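Local coordinates for ORF59 (Human herpesvirus 8, PDB 3HSL), which raises the processivity of the viral DNA polymerase in lytic replication, probably by sliding along the template and keeping the enzyme from dissociating, at residues 170-175 against 232-237; 184-189 against 256-261; 192-197 against 252-257; 198-203 against 242-247; 279-284 against 299-304. One frame throughout, in Å; residues are numbered along the deposited sequence.

How the contacts relate
All five contacts lie in the later half of the chain, from strand 169-172 to strand 296-302. Contacts 2 and 3 are the closest pair, their centres about 8 Å apart, and both use helix 254-263. Contact 5, the final hairpin, packs on that helix and lies about 12 Å from contact 3, centre to centre. Contact 4 follows contact 3 along strand 195-201, while contact 1 touches contact 4 where strands 169-172 and 241-243 pair. Along the chain, contact 4 is nested inside the loops closed by contacts 2 and 3, and contact 5 comes last. Contacts 2, 3 and 5 gather round one helix, 1 and 4 beyond it, consistent with a PCNA-like processivity fold.

Contact 1 of 5, residues 170-175 against 232-237; sequences RLLLCG and GLKGKK
Leu172 is the side chain on which this contact closes. Its CD2 branch reaches out from the strand to lie beside the carbonyl O of Leu233 and 3.9 Å from CD of Lys236, whose aliphatic chain it crosses at a slant. A branched apolar residue suits this place, since what it meets is a lysine methylene and a main-chain carbonyl, not a charged end. Nearby, CD of Arg170 comes 4.1 Å from CD1 of Leu233, the two side chains crossing at about a right angle, so that the arginine serves here through its carbon chain. The packing is looser around Cys174, where CB of Lys236 stands 4.0 Å from the Cys174 CA. Lys236 sets off toward the strand but bends at its second torsion (chi2 -65°), which carries its amino end away from 170-175 and lets one residue offer both apolar carbons and a polar tip. The close fit thus belongs to the Leu172 end, and the charged end of the lysine is left outside it. Main-chain bonds pair Arg170 and Leu172 with Val243 and Val241 of strand 241-243, Leu171 bonds to Leu274 of strand 270-276, and Cys174, at the N-cap, leads into helix 175-186.

Contact 2 of 5, residues 184-189 against 256-261; sequences WLRQQK and SLIAAL
Leu185 points toward helix 254-263 and meets three of its side chains. Its CB lies 3.4 Å from CD1 of Ile258, while further out its CD1 comes 3.8 Å from CD2 of Leu257 and 3.6 Å from CD1 of Leu261. It crosses both of these leucines at about a right angle. With CG set beside the backbone N (chi1 -73°), the CD1 branch of Leu185 lies between Leu257 and Leu261, one helical turn apart, while CD2 turns toward CD1 of Leu254. Leu254, Leu257, Ile258 and Leu261, spaced i, i+3, i+4 and i+7 along their helix, thus form a hollow that takes Leu185 as a single knob. A leucine fills such a hollow well, being long enough to reach across and branched enough to touch several walls. Helix-against-helix packing of this kind, with strands closing over it, fits the architecture of PCNA-like processivity factors, in which paired helices support the sheets. Arg186 follows at the margin: the Ile258 CD1 methyl lies 3.6 Å from its backbone N, and the guanidinium itself lies obliquely by Ile258 CG2, with the like charge of Arg262 close to it. Gln188 binds back through its backbone N to Leu185 O, at 2.9 Å, and its side chain folds back over Trp184 at the end of the helix. At Lys189 the main chain passes close to the Leu254 side chain.

Contact 3 of 5, residues 192-197 against 252-257; sequences EDQTVT and VSLESL
Backbone hydrogen bonds tie Val196 to Val252 in both directions: Val196 N reaches Val252 O at 2.7 Å, and Val252 N returns to Val196 O at 2.9 Å. The next pair, Thr195 with Ser253, is non-hydrogen-bonded, and there the Thr195 CA lies against Val252 O in a CA-H...O contact.

A second group of bonds serves the start of helix 254-263. Leu254 N gives a nearly straight bond of 3.1 Å to Gln194 O. Glu255 N binds Asp193 OD1 at 2.9 Å, meeting it on the syn side but 26° out of the carboxylate plane. Asp193 holds CG trans to its main-chain N (chi1 -163°), which extends the short acid toward the helix. Ser253 OG, at the N-cap, accepts a weak bond from Ser256 N, and it also approaches Asp193 OD2, at a modelled distance too short to be trusted. Thr59 gives that serine oxygen a further partner.

Charge is mixed in its effect. Asp193 would be favoured by the positive end of the helix dipole, yet its OD1 is 4.2 Å from Glu255 OE2, a like charge.

Apolar packing lies on the Val196 side, where CG2 meets CD1 of Leu254 at 3.4 Å and, more loosely, Leu257. Val196 also packs on Leu211 of strand 206-211, while Leu254 and Leu257 go on to meet Leu185 of helix 175-186. The whole is a strand-to-helix junction: Ser253 is the N-cap, and Asp193 OD1 and Gln194 O, from the loop just before strand 195-201, accept two further amides at the start of the helix.

Contact 4 of 5, residues 198-203 against 242-247; sequences VSVSET and GVVHTD
Asp247 and Glu202 are brought together by two first torsions. Asp247 sets CG beside its own backbone N (chi1 -77°), which swings the carboxylate over to the 198-203 chain; Glu202 holds CG trans to its N (chi1 179°) and, extended from there on, runs alongside the 244-246 backbone. The outcome is a hydrogen bond of 2.7 Å from Glu202 N to Asp247 OD1, close to straight at 166°, with the donor coming from above the carboxylate plane. An aspartate suits the place because its short arm offers an acceptor to the main-chain N of Glu202. Next to it the Asp247 CA makes a CA-H...O contact with Val200 O, at 3.1 Å.

Below this polar link, Val200 CG1 packs on both methyls of Val244, 3.4 Å from CG2 and 3.8 Å from CG1, the side chains crossing at a slant. Glu202 adds its own carbons, its CB 3.9 Å from Val244 CG1. Val200 also touches Thr169 and Trp276, and Val244 also meets Thr169, surroundings that suit compact branched residues.

The backbone partner of Val200 is Ala248, so 244-247 is the connection that brings the chain from strand 241-243 to strand 248-253, beside strand 195-201. Glu202 OE2 is modelled near His245 O without a hydrogen bond, so at this exposed edge the placement is doubtful. Chemically, then, the contact rests on one N-H...carboxylate bond, probably strengthened by the charge of Asp247, over a single valine pair, and water would be expected to stabilise the acid end of Glu202.

Contact 5 of 5, residues 279-284 against 299-304; sequences NEILEV and SVLLLE
Val284 and Val300 form an antiparallel hydrogen-bonded pair, with Val284 N to Val300 O at 2.9 Å and Val300 N to Val284 O at 2.8 Å. Two residues on, Leu302 N binds Leu282 O at 2.7 Å, while the return bond from Leu282 N is weak. On the face holding these residues, CD1 of Leu302 touches CD2 of Leu282 at 3.8 Å, the leucines lying side by side, and also meets CG2 of Val284 at 4.0 Å. Beta-branched valine and branched leucine suit a sheet face that is buried.

The other face is more polar. Glu283 stretches out with CG trans to its N (chi1 -177°), lies along Leu301, and takes a bond from Ser299 OG on the anti lone pair of OE2, at 2.7 Å. Further along, Ile281 and Leu303 run side by side, CD1 to CD2 3.9 Å.

Beyond these, Ser256, Leu257 and Ala260 of helix 254-263 back the apolar face. Strand 270-276 continues the sheet beside 282-288, and strand 61-67 does so beside 296-302. His277 NE2 is bonded to Glu283 OE1.

Both carboxylate oxygens of Glu283 are therefore held, which fixes its rotation and would favour its charged form. Glu280 and Glu304, by contrast, bring like charges within 4.2 Å (OE1 to OE2) at the open end of the hairpin, away from its turn, a repulsion that Arg251, beside Glu304, may ease.

Contact 1 of 5, residues 170-175 against 232-237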
# COMPACT_ATOMS: atom_id res chain seq x y z
N ARG A 170 4.63 -25.85 29.45
CA ARG A 170 5.19 -24.83 28.58
C ARG A 170 6.64 -25.12 28.26
O ARG A 170 7.33 -25.78 29.04
CB ARG A 170 4.98 -23.41 29.16
CG ARG A 170 5.83 -23.04 30.36
CD ARG A 170 5.42 -21.72 30.99
NE ARG A 170 4.18 -21.84 31.77
CZ ARG A 170 4.14 -22.19 33.07
NH1 ARG A 170 5.25 -22.45 33.75
NH2 ARG A 170 2.98 -22.28 33.70
N LEU A 171 7.08 -24.62 27.11
CA LEU A 171 8.44 -24.81 26.59
C LEU A 171 9.07 -23.53 26.04
O LEU A 171 8.41 -22.76 25.34
CB LEU A 171 8.39 -25.84 25.46
CG LEU A 171 9.68 -26.15 24.70
CD1 LEU A 171 10.71 -26.86 25.59
CD2 LEU A 171 9.38 -26.99 23.48
N LEU A 172 10.35 -23.32 26.37
CA LEU A 172 11.11 -22.15 25.89
C LEU A 172 12.43 -22.61 25.29
O LEU A 172 13.33 -23.06 26.00
CB LEU A 172 11.35 -21.13 26.99
CG LEU A 172 12.07 -19.86 26.51
CD1 LEU A 172 11.33 -19.17 25.38
CD2 LEU A 172 12.29 -18.91 27.65
N LEU A 173 12.54 -22.49 23.96
CA LEU A 173 13.75 -22.95 23.27
C LEU A 173 14.66 -21.78 23.02
O LEU A 173 14.18 -20.67 22.81
CB LEU A 173 13.40 -23.55 21.91
CG LEU A 173 12.10 -24.31 21.74
CD1 LEU A 173 10.94 -23.25 21.51
CD2 LEU A 173 12.17 -25.27 20.54
N CYS A 174 15.96 -22.03 23.04
CA CYS A 174 16.94 -20.99 22.76
C CYS A 174 16.96 -20.65 21.27
O CYS A 174 16.31 -21.30 20.46
CB CYS A 174 18.33 -21.39 23.26
SG CYS A 174 19.03 -22.94 22.60
N GLY A 175 17.72 -19.61 20.91
CA GLY A 175 17.86 -19.17 19.52
C GLY A 175 18.30 -20.29 18.60
O GLY A 175 17.61 -20.59 17.63
N GLY A 232 11.69 -17.03 35.44
CA GLY A 232 12.32 -18.21 36.04
C GLY A 232 12.50 -19.36 35.04
O GLY A 232 12.38 -20.53 35.40
N LEU A 233 12.79 -18.98 33.79
CA LEU A 233 13.04 -19.88 32.66
C LEU A 233 13.82 -19.08 31.61
O LEU A 233 13.71 -19.36 30.41
CB LEU A 233 11.74 -20.39 32.02
CG LEU A 233 10.66 -21.31 32.61
CD1 LEU A 233 9.49 -21.43 31.65
CD2 LEU A 233 11.17 -22.69 32.92
N LYS A 234 14.61 -18.09 32.05
CA LYS A 234 15.37 -17.22 31.13
C LYS A 234 16.77 -16.84 31.63
O LYS A 234 16.94 -15.76 32.21
CB LYS A 234 14.62 -15.91 30.93
CG LYS A 234 13.16 -16.01 30.57
CD LYS A 234 12.62 -14.60 30.58
CE LYS A 234 11.14 -14.54 30.42
NZ LYS A 234 10.70 -13.11 30.48
N GLY A 235 17.78 -17.69 31.43
CA GLY A 235 17.62 -18.98 30.78
C GLY A 235 18.08 -19.17 29.35
O GLY A 235 19.19 -19.66 29.12
N LYS A 236 17.22 -18.78 28.39
CA LYS A 236 17.50 -18.98 26.94
C LYS A 236 18.82 -18.43 26.35
O LYS A 236 18.84 -17.70 25.35
CB LYS A 236 16.26 -18.74 26.03
CG LYS A 236 15.79 -17.28 25.75
CD LYS A 236 15.27 -16.49 26.94
CE LYS A 236 14.81 -15.11 26.47
NZ LYS A 236 14.30 -14.27 27.58
N LYS A 237 19.92 -18.81 26.98
CA LYS A 237 21.23 -18.38 26.54
C LYS A 237 21.76 -19.45 25.57
O LYS A 237 22.07 -19.14 24.42
CB LYS A 237 22.14 -18.05 27.74
CG LYS A 237 22.51 -19.19 28.69
CD LYS A 237 22.90 -18.67 30.09
CE LYS A 237 23.97 -17.56 30.13
NZ LYS A 237 25.32 -17.92 29.63

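Contact 2 of 5, residues 184-189 against 256-261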
# COMPACT_ATOMS: atom_id res chain seq x y z
N TRP A 184 13.79 -26.62 9.84
CA TRP A 184 13.27 -27.97 9.66
C TRP A 184 11.80 -27.91 9.29
O TRP A 184 11.36 -28.58 8.36
CB TRP A 184 13.47 -28.78 10.95
CG TRP A 184 13.10 -30.22 10.80
CD1 TRP A 184 13.91 -31.23 10.36
CD2 TRP A 184 11.83 -30.83 11.10
NE1 TRP A 184 13.22 -32.42 10.36
CE2 TRP A 184 11.95 -32.20 10.81
CE3 TRP A 184 10.61 -30.34 11.58
CZ2 TRP A 184 10.89 -33.10 10.98
CZ3 TRP A 184 9.56 -31.23 11.75
CH2 TRP A 184 9.71 -32.59 11.45
N LEU A 185 11.02 -27.12 10.01
CA LEU A 185 9.61 -27.01 9.69
C LEU A 185 9.35 -26.59 8.26
O LEU A 185 8.68 -27.31 7.52
CB LEU A 185 8.86 -26.11 10.68
CG LEU A 185 8.59 -26.65 12.09
CD1 LEU A 185 7.99 -25.58 12.96
CD2 LEU A 185 7.68 -27.87 12.04
N ARG A 186 9.89 -25.44 7.86
CA ARG A 186 9.66 -24.95 6.50
C ARG A 186 10.19 -25.85 5.38
O ARG A 186 9.73 -25.76 4.25
CB ARG A 186 10.09 -23.50 6.29
CG ARG A 186 11.57 -23.22 6.47
CD ARG A 186 11.91 -21.88 5.81
NE ARG A 186 11.07 -20.80 6.31
CZ ARG A 186 11.41 -19.97 7.29
NH1 ARG A 186 12.58 -20.09 7.90
NH2 ARG A 186 10.56 -19.02 7.67
N GLN A 187 11.16 -26.71 5.68
CA GLN A 187 11.66 -27.57 4.63
C GLN A 187 10.75 -28.80 4.48
O GLN A 187 11.00 -29.67 3.64
CB GLN A 187 13.15 -27.88 4.78
CG GLN A 187 13.57 -28.72 5.95
CD GLN A 187 15.07 -28.75 6.13
OE1 GLN A 187 15.77 -27.80 5.80
NE2 GLN A 187 15.58 -29.86 6.66
N GLN A 188 9.71 -28.87 5.32
CA GLN A 188 8.73 -29.96 5.27
C GLN A 188 7.50 -29.46 4.55
O GLN A 188 6.68 -30.24 4.08
CB GLN A 188 8.31 -30.40 6.67
CG GLN A 188 9.46 -30.79 7.55
CD GLN A 188 10.32 -31.84 6.93
OE1 GLN A 188 9.85 -32.69 6.16
NE2 GLN A 188 11.60 -31.80 7.26
N LYS A 189 7.39 -28.13 4.47
CA LYS A 189 6.28 -27.44 3.82
C LYS A 189 6.20 -27.79 2.34
O LYS A 189 7.22 -27.98 1.68
CB LYS A 189 6.44 -25.94 4.01
CG LYS A 189 5.27 -25.10 3.56
CD LYS A 189 5.49 -23.67 4.01
CE LYS A 189 4.28 -22.80 3.79
NZ LYS A 189 4.56 -21.49 4.43
N SER A 256 0.14 -22.37 10.02
CA SER A 256 -0.05 -21.57 11.23
C SER A 256 1.17 -21.64 12.13
O SER A 256 1.55 -20.64 12.72
CB SER A 256 -1.31 -21.99 11.98
OG SER A 256 -2.47 -21.71 11.21
N LEU A 257 1.78 -22.82 12.24
CA LEU A 257 2.93 -22.98 13.11
C LEU A 257 4.12 -22.17 12.63
O LEU A 257 4.72 -21.45 13.42
CB LEU A 257 3.27 -24.47 13.30
CG LEU A 257 4.43 -24.85 14.24
CD1 LEU A 257 4.31 -24.24 15.63
CD2 LEU A 257 4.55 -26.35 14.35
N ILE A 258 4.45 -22.28 11.35
CA ILE A 258 5.56 -21.54 10.74
C ILE A 258 5.36 -20.04 11.03
O ILE A 258 6.18 -19.40 11.68
CB ILE A 258 5.59 -21.72 9.19
CG1 ILE A 258 5.57 -23.21 8.75
CG2 ILE A 258 6.78 -20.97 8.57
CD1 ILE A 258 6.84 -24.01 8.99
N ALA A 259 4.26 -19.48 10.53
CA ALA A 259 3.95 -18.08 10.72
C ALA A 259 3.95 -17.70 12.20
O ALA A 259 4.49 -16.66 12.59
CB ALA A 259 2.61 -17.78 10.10
N ALA A 260 3.35 -18.55 13.03
CA ALA A 260 3.30 -18.27 14.45
C ALA A 260 4.72 -18.07 14.95
O ALA A 260 5.02 -17.02 15.53
CB ALA A 260 2.59 -19.36 15.19
N LEU A 261 5.60 -19.05 14.74
CA LEU A 261 6.99 -18.98 15.17
C LEU A 261 7.79 -17.85 14.54
O LEU A 261 8.76 -17.37 15.11
CB LEU A 261 7.71 -20.29 14.90
CG LEU A 261 7.30 -21.56 15.64
CD1 LEU A 261 8.09 -22.71 15.05
CD2 LEU A 261 7.50 -21.46 17.17

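Contact 3 of 5, residues 192-197 against 252-257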
# COMPACT_ATOMS: atom_id res chain seq x y z
N GLU A 192 0.42 -27.59 -0.42
CA GLU A 192 -0.74 -27.80 0.45
C GLU A 192 -0.33 -27.90 1.92
O GLU A 192 0.80 -28.30 2.25
CB GLU A 192 -1.53 -29.05 0.02
CG GLU A 192 -2.90 -29.10 0.69
CD GLU A 192 -3.77 -27.90 0.30
OE1 GLU A 192 -3.98 -27.69 -0.92
OE2 GLU A 192 -4.24 -27.17 1.22
N ASP A 193 -1.26 -27.55 2.81
CA ASP A 193 -0.99 -27.57 4.24
C ASP A 193 -1.13 -28.99 4.79
O ASP A 193 -1.80 -29.84 4.20
CB ASP A 193 -1.92 -26.62 5.00
CG ASP A 193 -1.41 -26.31 6.40
OD1 ASP A 193 -0.19 -26.17 6.56
OD2 ASP A 193 -2.23 -26.19 7.34
N GLN A 194 -0.48 -29.23 5.92
CA GLN A 194 -0.50 -30.53 6.56
C GLN A 194 -0.75 -30.28 8.04
O GLN A 194 -0.65 -29.15 8.51
CB GLN A 194 0.86 -31.20 6.39
CG GLN A 194 1.43 -31.12 4.98
CD GLN A 194 2.73 -31.88 4.81
OE1 GLN A 194 3.76 -31.30 4.49
NE2 GLN A 194 2.69 -33.19 5.04
N THR A 195 -1.07 -31.34 8.78
CA THR A 195 -1.28 -31.15 10.20
C THR A 195 0.03 -31.65 10.85
O THR A 195 0.55 -32.70 10.47
CB THR A 195 -2.50 -31.94 10.76
OG1 THR A 195 -2.13 -33.25 11.13
CG2 THR A 195 -3.68 -31.94 9.78
N VAL A 196 0.56 -30.89 11.81
CA VAL A 196 1.79 -31.30 12.48
C VAL A 196 1.36 -31.70 13.88
O VAL A 196 0.60 -30.97 14.51
CB VAL A 196 2.75 -30.15 12.70
CG1 VAL A 196 4.13 -30.71 12.99
CG2 VAL A 196 2.83 -29.28 11.49
N THR A 197 1.83 -32.84 14.38
CA THR A 197 1.46 -33.18 15.73
C THR A 197 2.69 -32.76 16.54
O THR A 197 3.81 -33.05 16.16
CB THR A 197 1.09 -34.65 15.90
OG1 THR A 197 2.28 -35.44 15.97
CG2 THR A 197 0.19 -35.15 14.77
N VAL A 252 -1.70 -29.34 15.13
CA VAL A 252 -2.02 -28.04 14.58
C VAL A 252 -1.62 -27.89 13.12
O VAL A 252 -0.95 -28.77 12.54
CB VAL A 252 -1.26 -26.97 15.38
CG1 VAL A 252 -1.57 -27.12 16.86
CG2 VAL A 252 0.22 -27.12 15.16
N SER A 253 -2.05 -26.77 12.52
CA SER A 253 -1.74 -26.47 11.14
C SER A 253 -0.30 -26.05 10.97
O SER A 253 0.18 -25.16 11.69
CB SER A 253 -2.60 -25.35 10.63
OG SER A 253 -2.11 -24.92 9.38
N LEU A 254 0.39 -26.68 10.01
CA LEU A 254 1.78 -26.38 9.71
C LEU A 254 1.98 -24.93 9.29
O LEU A 254 2.91 -24.30 9.78
CB LEU A 254 2.33 -27.30 8.63
CG LEU A 254 3.82 -27.11 8.25
CD1 LEU A 254 4.76 -27.29 9.45
CD2 LEU A 254 4.21 -28.04 7.12
N GLU A 255 1.13 -24.40 8.40
CA GLU A 255 1.24 -23.00 7.97
C GLU A 255 1.14 -22.10 9.19
O GLU A 255 1.95 -21.18 9.36
CB GLU A 255 0.12 -22.56 7.02
CG GLU A 255 0.07 -23.19 5.63
CD GLU A 255 -1.05 -22.58 4.78
OE1 GLU A 255 -1.55 -21.47 5.13
OE2 GLU A 255 -1.43 -23.23 3.76
N SER A 256 0.14 -22.37 10.02
CA SER A 256 -0.05 -21.57 11.23
C SER A 256 1.17 -21.64 12.13
O SER A 256 1.55 -20.64 12.72
CB SER A 256 -1.31 -21.99 11.98
OG SER A 256 -2.47 -21.71 11.21
N LEU A 257 1.78 -22.82 12.24
CA LEU A 257 2.93 -22.98 13.11
C LEU A 257 4.12 -22.17 12.63
O LEU A 257 4.72 -21.45 13.42
CB LEU A 257 3.27 -24.47 13.30
CG LEU A 257 4.43 -24.85 14.24
CD1 LEU A 257 4.31 -24.24 15.63
CD2 LEU A 257 4.55 -26.35 14.35

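Contact 4 of 5, residues 198-203 against 242-247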
# COMPACT_ATOMS: atom_id res chain seq x y z
N VAL A 198 2.46 -32.07 17.66
CA VAL A 198 3.50 -31.59 18.56
C VAL A 198 3.21 -32.29 19.87
O VAL A 198 2.10 -32.19 20.37
CB VAL A 198 3.34 -30.08 18.80
CG1 VAL A 198 4.54 -29.49 19.53
CG2 VAL A 198 3.16 -29.33 17.47
N SER A 199 4.15 -33.00 20.45
CA SER A 199 3.85 -33.67 21.71
C SER A 199 4.93 -33.41 22.73
O SER A 199 6.03 -33.01 22.38
CB SER A 199 3.62 -35.17 21.52
OG SER A 199 4.79 -35.79 21.04
N VAL A 200 4.60 -33.65 23.99
CA VAL A 200 5.54 -33.42 25.06
C VAL A 200 5.45 -34.60 25.98
O VAL A 200 4.36 -35.01 26.39
CB VAL A 200 5.20 -32.13 25.85
CG1 VAL A 200 6.25 -31.84 26.90
CG2 VAL A 200 5.12 -30.93 24.94
N SER A 201 6.61 -35.14 26.30
CA SER A 201 6.75 -36.27 27.17
C SER A 201 7.22 -35.81 28.53
O SER A 201 8.22 -35.10 28.62
CB SER A 201 7.82 -37.19 26.62
OG SER A 201 8.18 -38.13 27.59
N GLU A 202 6.53 -36.20 29.59
CA GLU A 202 6.98 -35.80 30.91
C GLU A 202 8.11 -36.75 31.35
O GLU A 202 9.08 -36.31 31.98
CB GLU A 202 5.84 -35.78 31.92
CG GLU A 202 6.32 -35.39 33.31
CD GLU A 202 5.30 -35.66 34.41
OE1 GLU A 202 5.75 -35.80 35.57
OE2 GLU A 202 4.07 -35.74 34.14
N THR A 203 7.99 -38.04 31.01
CA THR A 203 9.01 -39.04 31.37
C THR A 203 10.38 -38.62 30.86
O THR A 203 11.32 -38.45 31.64
CB THR A 203 8.67 -40.45 30.80
OG1 THR A 203 7.42 -40.89 31.32
CG2 THR A 203 9.75 -41.47 31.15
N GLY A 242 11.90 -26.12 30.02
CA GLY A 242 10.48 -26.48 29.97
C GLY A 242 9.86 -26.97 31.27
O GLY A 242 10.56 -27.37 32.18
N VAL A 243 8.53 -26.91 31.34
CA VAL A 243 7.77 -27.35 32.51
C VAL A 243 6.68 -28.26 31.96
O VAL A 243 6.01 -27.91 30.99
CB VAL A 243 7.07 -26.18 33.24
CG1 VAL A 243 6.37 -26.67 34.50
CG2 VAL A 243 8.06 -25.10 33.60
N VAL A 244 6.50 -29.43 32.57
CA VAL A 244 5.50 -30.39 32.08
C VAL A 244 4.87 -31.22 33.18
O VAL A 244 5.59 -31.92 33.92
CB VAL A 244 6.15 -31.42 31.10
CG1 VAL A 244 5.09 -32.29 30.46
CG2 VAL A 244 6.97 -30.73 30.02
N HIS A 245 3.55 -31.17 33.32
CA HIS A 245 2.94 -32.04 34.34
C HIS A 245 2.13 -33.25 33.84
O HIS A 245 1.74 -34.11 34.63
CB HIS A 245 2.35 -31.30 35.56
CG HIS A 245 3.40 -30.94 36.58
ND1 HIS A 245 3.98 -29.69 36.66
CD2 HIS A 245 3.96 -31.68 37.57
CE1 HIS A 245 4.85 -29.68 37.65
NE2 HIS A 245 4.86 -30.88 38.22
N THR A 246 1.89 -33.31 32.54
CA THR A 246 1.17 -34.42 31.92
C THR A 246 1.65 -34.43 30.48
O THR A 246 1.98 -33.37 29.94
CB THR A 246 -0.37 -34.21 31.85
OG1 THR A 246 -0.86 -33.71 33.10
CG2 THR A 246 -1.10 -35.51 31.47
N ASP A 247 1.71 -35.60 29.86
CA ASP A 247 2.10 -35.65 28.48
C ASP A 247 1.11 -34.81 27.71
O ASP A 247 -0.07 -34.76 28.06
CB ASP A 247 2.13 -37.09 27.95
CG ASP A 247 3.36 -37.84 28.40
OD1 ASP A 247 4.06 -37.37 29.32
OD2 ASP A 247 3.65 -38.91 27.84

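Contact 5 of 5, residues 279-284 against 299-304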
# COMPACT_ATOMS: atom_id res chain seq x y z
N ASN A 279 -7.33 -26.29 27.57
CA ASN A 279 -8.40 -26.27 26.58
C ASN A 279 -8.02 -26.55 25.11
O ASN A 279 -8.29 -25.73 24.24
CB ASN A 279 -9.25 -24.99 26.73
CG ASN A 279 -8.44 -23.69 26.55
OD1 ASN A 279 -8.95 -22.60 26.84
ND2 ASN A 279 -7.20 -23.79 26.07
N GLU A 280 -7.38 -27.70 24.84
CA GLU A 280 -6.99 -28.10 23.46
C GLU A 280 -6.15 -27.08 22.65
O GLU A 280 -5.84 -27.32 21.48
CB GLU A 280 -8.27 -28.42 22.64
CG GLU A 280 -9.17 -29.55 23.17
CD GLU A 280 -8.64 -30.97 22.90
OE1 GLU A 280 -8.27 -31.27 21.73
OE2 GLU A 280 -8.59 -31.78 23.84
N ILE A 281 -5.78 -25.95 23.25
CA ILE A 281 -5.03 -24.93 22.52
C ILE A 281 -3.53 -24.76 22.78
O ILE A 281 -3.12 -24.57 23.92
CB ILE A 281 -5.74 -23.54 22.59
CG1 ILE A 281 -7.09 -23.63 21.87
CG2 ILE A 281 -4.92 -22.45 21.92
CD1 ILE A 281 -7.79 -22.28 21.71
N LEU A 282 -2.75 -24.83 21.70
CA LEU A 282 -1.30 -24.63 21.72
C LEU A 282 -1.04 -23.15 21.40
O LEU A 282 -1.38 -22.68 20.31
CB LEU A 282 -0.58 -25.57 20.73
CG LEU A 282 0.94 -25.36 20.53
CD1 LEU A 282 1.72 -25.47 21.84
CD2 LEU A 282 1.56 -26.28 19.49
N GLU A 283 -0.43 -22.42 22.33
CA GLU A 283 -0.16 -21.01 22.13
C GLU A 283 1.32 -20.74 21.88
O GLU A 283 2.19 -21.19 22.61
CB GLU A 283 -0.64 -20.20 23.34
CG GLU A 283 -0.46 -18.69 23.22
CD GLU A 283 -1.03 -17.88 24.41
OE1 GLU A 283 -1.22 -18.42 25.52
OE2 GLU A 283 -1.30 -16.67 24.23
N VAL A 284 1.59 -19.98 20.82
CA VAL A 284 2.94 -19.58 20.49
C VAL A 284 3.01 -18.17 21.05
O VAL A 284 2.29 -17.30 20.56
CB VAL A 284 3.16 -19.57 18.98
CG1 VAL A 284 4.49 -18.91 18.64
CG2 VAL A 284 3.09 -20.99 18.43
N SER A 299 0.94 -13.06 20.81
CA SER A 299 0.90 -14.52 20.75
C SER A 299 -0.02 -14.96 19.64
O SER A 299 -0.72 -14.14 19.07
CB SER A 299 0.42 -15.13 22.06
OG SER A 299 -0.96 -14.87 22.25
N VAL A 300 0.00 -16.25 19.34
CA VAL A 300 -0.84 -16.82 18.30
C VAL A 300 -1.42 -18.11 18.87
O VAL A 300 -0.69 -18.98 19.29
CB VAL A 300 -0.05 -17.17 17.02
CG1 VAL A 300 -0.97 -17.74 15.99
CG2 VAL A 300 0.69 -15.94 16.44
N LEU A 301 -2.74 -18.22 18.88
CA LEU A 301 -3.41 -19.41 19.37
C LEU A 301 -3.53 -20.38 18.21
O LEU A 301 -4.13 -20.05 17.18
CB LEU A 301 -4.80 -19.06 19.87
CG LEU A 301 -4.82 -18.00 20.96
CD1 LEU A 301 -6.23 -17.69 21.41
CD2 LEU A 301 -3.98 -18.43 22.14
N LEU A 302 -2.97 -21.58 18.36
CA LEU A 302 -3.04 -22.60 17.32
C LEU A 302 -4.20 -23.51 17.62
O LEU A 302 -4.23 -24.16 18.67
CB LEU A 302 -1.75 -23.42 17.22
CG LEU A 302 -0.48 -22.67 16.86
CD1 LEU A 302 0.64 -23.69 16.82
CD2 LEU A 302 -0.57 -21.94 15.53
N LEU A 303 -5.14 -23.56 16.70
CA LEU A 303 -6.31 -24.39 16.87
C LEU A 303 -6.05 -25.84 16.53
O LEU A 303 -5.33 -26.16 15.58
CB LEU A 303 -7.49 -23.84 16.08
CG LEU A 303 -7.97 -22.48 16.58
CD1 LEU A 303 -8.87 -21.77 15.58
CD2 LEU A 303 -8.64 -22.65 17.93
N GLU A 304 -6.66 -26.70 17.34
CA GLU A 304 -6.56 -28.14 17.22
C GLU A 304 -7.21 -28.45 15.88
O GLU A 304 -8.26 -27.89 15.56
CB GLU A 304 -7.34 -28.74 18.39
CG GLU A 304 -6.82 -30.07 18.97
CD GLU A 304 -6.86 -31.26 18.04
OE1 GLU A 304 -7.63 -31.24 17.05
OE2 GLU A 304 -6.11 -32.23 18.31